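Local structure of gram-negative insecticidal protein (Chromobacterium piscinae, 6FBM) at residues Ala512-Met516 against Gln517-Ser521; Lys520-Leu523 against Ser524-Gly528; Asp298-Pro301 against Glu302-Lys305. The protein is an insecticidal toxin of the MACPF and beta-tripod families and, as a perforin relative, probably acts by forming pores in target membranes. All blocks are in the same frame, centred on the assembly; numbering follows the deposited sequence.

Contact 1: Ala512-Met516 against Gln517-Ser521; sequences AIASM and QEMKS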
loop_
_atom_site.group_PDB
_atom_site.type_symbol
_atom_site.label_atom_id
_atom_site.label_comp_id
_atom_site.label_asym_id
_atom_site.label_seq_id
_atom_site.Cartn_x
_atom_site.Cartn_y
_atom_site.Cartn_z
ATOM N N ALA A 512 -56.537 14.989 -25.253
ATOM C CA ALA A 512 -56.023 15.007 -23.865
ATOM C C ALA A 512 -56.834 14.150 -22.906
ATOM O O ALA A 512 -56.459 13.978 -21.731
ATOM C CB ALA A 512 -55.953 16.441 -23.357
ATOM N N ILE A 513 -57.922 13.572 -23.419
ATOM C CA ILE A 513 -58.973 13.003 -22.587
ATOM C C ILE A 513 -59.224 11.528 -22.890
ATOM O O ILE A 513 -59.167 11.096 -24.046
ATOM C CB ILE A 513 -60.233 13.853 -22.812
ATOM C CG1 ILE A 513 -60.308 14.883 -21.709
ATOM C CG2 ILE A 513 -61.536 13.040 -22.896
ATOM C CD1 ILE A 513 -61.215 16.038 -22.082
ATOM N N ALA A 514 -59.531 10.768 -21.848
ATOM C CA ALA A 514 -59.937 9.387 -22.046
ATOM C C ALA A 514 -60.771 8.918 -20.887
ATOM O O ALA A 514 -60.539 9.346 -19.747
ATOM C CB ALA A 514 -58.738 8.475 -22.220
ATOM N N SER A 515 -61.734 8.046 -21.195
ATOM C CA SER A 515 -62.540 7.382 -20.179
ATOM C C SER A 515 -61.719 6.299 -19.490
ATOM O O SER A 515 -60.658 5.939 -19.987
ATOM C CB SER A 515 -63.786 6.754 -20.795
ATOM O OG SER A 515 -63.417 5.755 -21.738
ATOM N N MET A 516 -62.231 5.774 -18.381
ATOM C CA MET A 516 -61.596 4.674 -17.668
ATOM C C MET A 516 -61.124 3.578 -18.615
ATOM O O MET A 516 -59.959 3.210 -18.605
ATOM C CB MET A 516 -62.517 4.085 -16.600
ATOM C CG MET A 516 -61.808 3.120 -15.639
ATOM S SD MET A 516 -60.428 3.831 -14.641
ATOM C CE MET A 516 -59.421 2.399 -14.184
ATOM N N GLN A 517 -62.022 3.108 -19.468
ATOM C CA GLN A 517 -61.703 2.039 -20.419
ATOM C C GLN A 517 -60.675 2.444 -21.502
ATOM O O GLN A 517 -59.708 1.700 -21.730
ATOM C CB GLN A 517 -62.981 1.437 -21.058
ATOM C CG GLN A 517 -62.770 0.169 -21.908
ATOM C CD GLN A 517 -61.938 -0.923 -21.211
ATOM O OE1 GLN A 517 -62.248 -1.324 -20.069
ATOM N NE2 GLN A 517 -60.899 -1.433 -21.907
ATOM N N GLU A 518 -60.862 3.598 -22.147
ATOM C CA GLU A 518 -59.891 4.099 -23.151
ATOM C C GLU A 518 -58.470 4.269 -22.547
ATOM O O GLU A 518 -57.474 4.051 -23.241
ATOM C CB GLU A 518 -60.348 5.435 -23.774
ATOM C CG GLU A 518 -61.471 5.326 -24.810
ATOM C CD GLU A 518 -62.261 6.641 -25.030
ATOM O OE1 GLU A 518 -61.931 7.711 -24.453
ATOM O OE2 GLU A 518 -63.220 6.621 -25.840
ATOM N N MET A 519 -58.403 4.653 -21.267
ATOM C CA MET A 519 -57.139 4.835 -20.552
ATOM C C MET A 519 -56.454 3.497 -20.310
ATOM O O MET A 519 -55.264 3.382 -20.598
ATOM C CB MET A 519 -57.325 5.591 -19.210
ATOM C CG MET A 519 -56.041 6.114 -18.543
ATOM S SD MET A 519 -55.216 7.453 -19.471
ATOM C CE MET A 519 -56.134 8.900 -18.994
ATOM N N LYS A 520 -57.189 2.510 -19.774
ATOM C CA LYS A 520 -56.680 1.128 -19.644
ATOM C C LYS A 520 -56.070 0.622 -20.954
ATOM O O LYS A 520 -54.936 0.121 -20.975
ATOM C CB LYS A 520 -57.784 0.139 -19.221
ATOM C CG LYS A 520 -57.936 -0.134 -17.730
ATOM C CD LYS A 520 -58.267 -1.626 -17.433
ATOM C CE LYS A 520 -58.341 -1.923 -15.945
ATOM N NZ LYS A 520 -59.501 -1.269 -15.254
ATOM N N SER A 521 -56.830 0.780 -22.035
ATOM C CA SER A 521 -56.430 0.297 -23.355
ATOM C C SER A 521 -55.189 1.036 -23.892
ATOM O O SER A 521 -54.229 0.401 -24.352
ATOM C CB SER A 521 -57.613 0.401 -24.332
ATOM O OG SER A 521 -57.224 0.081 -25.656
#

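Contact 2: Lys520-Leu523 against Ser524-Gly528; sequences KSML and SQHQG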
loop_
_atom_site.group_PDB
_atom_site.type_symbol
_atom_site.label_atom_id
_atom_site.label_comp_id
_atom_site.label_asym_id
_atom_site.label_seq_id
_atom_site.Cartn_x
_atom_site.Cartn_y
_atom_site.Cartn_z
ATOM N N LYS A 520 -57.189 2.510 -19.774
ATOM C CA LYS A 520 -56.680 1.128 -19.644
ATOM C C LYS A 520 -56.070 0.622 -20.954
ATOM O O LYS A 520 -54.936 0.121 -20.975
ATOM C CB LYS A 520 -57.784 0.139 -19.221
ATOM C CG LYS A 520 -57.936 -0.134 -17.730
ATOM C CD LYS A 520 -58.267 -1.626 -17.433
ATOM C CE LYS A 520 -58.341 -1.923 -15.945
ATOM N NZ LYS A 520 -59.501 -1.269 -15.254
ATOM N N SER A 521 -56.830 0.780 -22.035
ATOM C CA SER A 521 -56.430 0.297 -23.355
ATOM C C SER A 521 -55.189 1.036 -23.892
ATOM O O SER A 521 -54.229 0.401 -24.352
ATOM C CB SER A 521 -57.613 0.401 -24.332
ATOM O OG SER A 521 -57.224 0.081 -25.656
ATOM N N MET A 522 -55.218 2.367 -23.827
ATOM C CA MET A 522 -54.080 3.222 -24.217
ATOM C C MET A 522 -52.821 2.891 -23.415
ATOM O O MET A 522 -51.763 2.725 -23.994
ATOM C CB MET A 522 -54.462 4.705 -24.051
ATOM C CG MET A 522 -53.441 5.735 -24.519
ATOM S SD MET A 522 -52.045 6.018 -23.412
ATOM C CE MET A 522 -52.826 6.321 -21.834
ATOM N N LEU A 523 -52.949 2.766 -22.096
ATOM C CA LEU A 523 -51.818 2.425 -21.219
ATOM C C LEU A 523 -51.240 1.019 -21.390
ATOM O O LEU A 523 -50.033 0.823 -21.134
ATOM C CB LEU A 523 -52.192 2.568 -19.744
ATOM C CG LEU A 523 -52.226 3.953 -19.097
ATOM C CD1 LEU A 523 -52.443 3.828 -17.595
ATOM C CD2 LEU A 523 -50.941 4.718 -19.377
ATOM N N SER A 524 -52.077 0.046 -21.776
ATOM C CA SER A 524 -51.609 -1.328 -21.975
ATOM C C SER A 524 -50.633 -1.447 -23.168
ATOM O O SER A 524 -49.912 -2.434 -23.247
ATOM C CB SER A 524 -52.793 -2.300 -22.154
ATOM O OG SER A 524 -53.309 -2.229 -23.492
ATOM N N GLN A 525 -50.610 -0.454 -24.061
ATOM C CA GLN A 525 -49.631 -0.366 -25.156
ATOM C C GLN A 525 -48.348 0.463 -24.807
ATOM O O GLN A 525 -47.638 0.910 -25.728
ATOM C CB GLN A 525 -50.283 0.232 -26.396
ATOM C CG GLN A 525 -51.635 -0.347 -26.760
ATOM C CD GLN A 525 -52.100 0.191 -28.115
ATOM O OE1 GLN A 525 -53.007 1.046 -28.220
ATOM N NE2 GLN A 525 -51.482 -0.313 -29.179
ATOM N N HIS A 526 -48.086 0.693 -23.515
ATOM C CA HIS A 526 -46.907 1.447 -23.067
ATOM C C HIS A 526 -46.214 0.606 -21.991
ATOM O O HIS A 526 -46.807 0.288 -20.963
ATOM C CB HIS A 526 -47.279 2.838 -22.497
ATOM C CG HIS A 526 -47.663 3.852 -23.538
ATOM N ND1 HIS A 526 -46.743 4.640 -24.189
ATOM C CD2 HIS A 526 -48.874 4.236 -24.006
ATOM C CE1 HIS A 526 -47.382 5.427 -25.043
ATOM N NE2 HIS A 526 -48.672 5.200 -24.952
ATOM N N GLN A 527 -44.947 0.270 -22.248
ATOM C CA GLN A 527 -44.246 -0.714 -21.403
ATOM C C GLN A 527 -43.808 -0.061 -20.097
ATOM O O GLN A 527 -43.328 1.074 -20.101
ATOM C CB GLN A 527 -43.115 -1.443 -22.162
ATOM C CG GLN A 527 -41.804 -0.693 -22.427
ATOM C CD GLN A 527 -41.720 -0.174 -23.884
ATOM O OE1 GLN A 527 -42.673 0.439 -24.379
ATOM N NE2 GLN A 527 -40.578 -0.410 -24.569
ATOM N N GLY A 528 -44.050 -0.750 -18.978
ATOM C CA GLY A 528 -43.596 -0.317 -17.656
ATOM C C GLY A 528 -44.391 0.811 -17.023
ATOM O O GLY A 528 -43.797 1.726 -16.428
#

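Contact 3: Asp298-Pro301 against Glu302-Lys305; sequences DAFP and EFMK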
loop_
_atom_site.group_PDB
_atom_site.type_symbol
_atom_site.label_atom_id
_atom_site.label_comp_id
_atom_site.label_asym_id
_atom_site.label_seq_id
_atom_site.Cartn_x
_atom_site.Cartn_y
_atom_site.Cartn_z
ATOM N N ASP A 298 -24.551 6.091 -48.022
ATOM C CA ASP A 298 -25.971 5.916 -48.390
ATOM C C ASP A 298 -26.686 4.928 -47.488
ATOM O O ASP A 298 -27.904 5.028 -47.287
ATOM C CB ASP A 298 -26.123 5.412 -49.830
ATOM C CG ASP A 298 -25.794 6.466 -50.866
ATOM O OD1 ASP A 298 -25.823 7.656 -50.532
ATOM O OD2 ASP A 298 -25.529 6.109 -52.029
ATOM N N ALA A 299 -25.937 3.969 -46.955
ATOM C CA ALA A 299 -26.510 2.963 -46.092
ATOM C C ALA A 299 -26.730 3.450 -44.647
ATOM O O ALA A 299 -27.382 2.753 -43.837
ATOM C CB ALA A 299 -25.638 1.731 -46.116
ATOM N N PHE A 300 -26.216 4.638 -44.307
ATOM C CA PHE A 300 -26.327 5.107 -42.926
ATOM C C PHE A 300 -27.779 5.319 -42.471
ATOM O O PHE A 300 -28.118 4.917 -41.370
ATOM C CB PHE A 300 -25.468 6.340 -42.686
ATOM C CG PHE A 300 -25.337 6.722 -41.239
ATOM C CD1 PHE A 300 -24.811 5.829 -40.314
ATOM C CD2 PHE A 300 -25.710 7.993 -40.806
ATOM C CE1 PHE A 300 -24.678 6.190 -38.982
ATOM C CE2 PHE A 300 -25.566 8.355 -39.487
ATOM C CZ PHE A 300 -25.061 7.455 -38.564
ATOM N N PRO A 301 -28.647 5.913 -43.323
ATOM C CA PRO A 301 -30.050 6.018 -42.914
ATOM C C PRO A 301 -30.701 4.726 -42.483
ATOM O O PRO A 301 -31.438 4.724 -41.480
ATOM C CB PRO A 301 -30.736 6.579 -44.153
ATOM C CG PRO A 301 -29.683 7.414 -44.808
ATOM C CD PRO A 301 -28.366 6.774 -44.495
ATOM N N GLU A 302 -30.449 3.631 -43.200
ATOM C CA GLU A 302 -31.068 2.348 -42.800
ATOM C C GLU A 302 -30.418 1.779 -41.547
ATOM O O GLU A 302 -31.127 1.236 -40.699
ATOM C CB GLU A 302 -31.193 1.303 -43.943
ATOM C CG GLU A 302 -29.896 0.723 -44.501
ATOM C CD GLU A 302 -30.022 -0.699 -45.051
ATOM O OE1 GLU A 302 -30.760 -1.516 -44.458
ATOM O OE2 GLU A 302 -29.318 -1.003 -46.050
ATOM N N PHE A 303 -29.102 1.935 -41.389
ATOM C CA PHE A 303 -28.457 1.572 -40.124
ATOM C C PHE A 303 -29.137 2.266 -38.934
ATOM O O PHE A 303 -29.355 1.645 -37.897
ATOM C CB PHE A 303 -26.950 1.908 -40.142
ATOM C CG PHE A 303 -26.248 1.595 -38.855
ATOM C CD1 PHE A 303 -25.804 0.309 -38.576
ATOM C CD2 PHE A 303 -26.047 2.584 -37.907
ATOM C CE1 PHE A 303 -25.168 0.019 -37.372
ATOM C CE2 PHE A 303 -25.421 2.307 -36.690
ATOM C CZ PHE A 303 -24.952 1.023 -36.435
ATOM N N MET A 304 -29.474 3.544 -39.119
ATOM C CA MET A 304 -30.059 4.399 -38.077
ATOM C C MET A 304 -31.573 4.326 -37.927
ATOM O O MET A 304 -32.104 4.881 -36.972
ATOM C CB MET A 304 -29.670 5.866 -38.341
ATOM C CG MET A 304 -28.172 6.158 -38.319
ATOM S SD MET A 304 -27.466 5.830 -36.695
ATOM C CE MET A 304 -28.037 7.260 -35.747
ATOM N N LYS A 305 -32.257 3.643 -38.843
ATOM C CA LYS A 305 -33.732 3.620 -38.897
ATOM C C LYS A 305 -34.352 3.279 -37.546
ATOM O O LYS A 305 -35.109 4.084 -37.010
ATOM C CB LYS A 305 -34.222 2.618 -39.962
ATOM C CG LYS A 305 -35.671 2.780 -40.376
ATOM C CD LYS A 305 -36.327 1.466 -40.818
ATOM C CE LYS A 305 -37.854 1.612 -40.824
ATOM N NZ LYS A 305 -38.575 0.743 -41.795
HETATM O O HOH W 1 -30.214 3.731 -46.074
#

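Contact 1: Ala512-Met516 against Gln517-Ser521
Ser515 and Glu518 form a capping box where strand 513-515 gives way to helix 516-524. The backbone N of Ser515 donates to Glu518 OE1 over 3.3 Å, nearly straight at 167°, and meets the carboxylate from above its plane. In return Ser515 OG, placed between its own backbone N and carbonyl carbon (chi1 62°), faces the first turn and accepts a weak hydrogen bond from Glu518 N at 3.4 Å. Each residue thus engages the other's backbone N-H, and Ser515 occupies the N-cap position, immediately ahead of the helix.

Two main-chain bonds then open the helical pattern: Met519 N lies 2.9 Å from Ser515 O, and Lys520 N reaches Met516 O at 3.1 Å.

The apolar contacts are lighter. Ala514 CB rests against Glu518 CB at 3.8 Å and against the terminal methyl of Met519, whose chain, bent at chi2 and chi3, curls back so that CE stands 4.2 Å from Ala514 CB. On the exposed side the Met516 and Lys520 chains cross at an angle, bringing Met516 CE to 3.8 Å from Lys520 NZ.

The axes of strand 513-515 and of the segment 517-521 stand at 103°, so the chain turns sharply at the cap. Strand 513-515 pairs through its backbone with strand 318-321, parallel to it at one border of a mixed sheet, while Met519 packs on Leu319 of that same strand and on Leu377.

Contact 2: Lys520-Leu523 against Ser524-Gly528
Lys520 O receives Ser524 N at 3.0 Å, an i to i+4 bond in the last turn of helix 516-524, and the residues after it trace the C-terminal end of that helix as it unwinds into the loop leading to Gly528.

At Ser521 the carbonyl oxygen is gripped mainly by a side chain. Ser524 OG donates to Ser521 O at 2.9 Å, while Ser524 N adds a weak bond to the same atom. With chi1 at 79° the hydroxyl folds back over the helix and can reach the carbonyl three residues earlier. Gln525 CG also lies against this oxygen, 3.6 Å away.

Met522 offers both backbone and side chain. Its carbonyl takes a weak hydrogen bond from Gln525 N, and its bent chain brings SD obliquely to the His526 ring, 4.5 Å from the centroid and 65° off the ring normal. This is a sulfur-aromatic approach on the CD2 and NE2 side of the ring.

Leu523 closes the turn: His526 N bonds to Leu523 O at 3.1 Å. The bonding thus shifts from i+4 to i+3 as the helix ends. Outside the turn, Leu523 packs on Phe378 and Met529, and Met522 on Val314. His526 ND1 is hydrogen-bonded to Gln115 OE1, which helps to fix the ring's rotation, and Gln115 NE2 reaches Gln527 O. Across the turn, the edge of the same ring sets His526 CD2 just 3.3 Å from Met522 O, close to the ring plane.

Contact 3: Asp298-Pro301 against Glu302-Lys305
A water joins the two segments: it donates to Asp298 O and accepts from Glu302 N, both at 2.9 Å, so that it bridges one turn at the junction between helices 290-298 and 300-304. Direct backbone bonds continue the turn. Phe303 N reaches Ala299 O at 3.1 Å, nearly straight at 171°, and Met304 N reaches Phe300 O at 3.0 Å.

Met304 supplies the main side-chain contact. Its CG sits over one face of the Phe300 ring, 3.5 Å from the centroid and 16° off the normal, a CH-pi contact displaced toward CZ. The bend at chi2, -63°, sets SD obliquely beside the ring, 4.1 Å from the centroid, to make a Met-aromatic contact. Phe303 adds CD2 beside Phe300 CE1 at 4.0 Å.

Around them Tyr98, Trp284 and Tyr170 meet the Phe300 ring edge-to-face, whereas Ala299, Glu302 and Phe303 touch Met161 of helix 160-167. The CH-pi and sulfur-aromatic contacts probably help to hold the Phe300 ring and the Met304 chain together within the turn, while at its start the water supplies an acceptor for the N-H of Glu302.

From the N terminus the chain first reaches contact 3, within the helical turn of 300-304, against helix 160-167. Some two hundred residues later contacts 1 and 2 follow, the second beginning on the segment where the first ends. Contact 1 closes the turn from strand 513-515 into helix 516-524, and contact 2 closes the helix's far end; they share Lys520 and Ser521, and their centres are 10 Å apart. None encloses another, since each spans adjacent segments. Contact 1 joins the helix to the mixed sheet containing strand 318-321, while beyond contact 2 the chain runs on as the C-terminal tail. Contact 3 stands apart, its centre about 30 Å from that of contact 2.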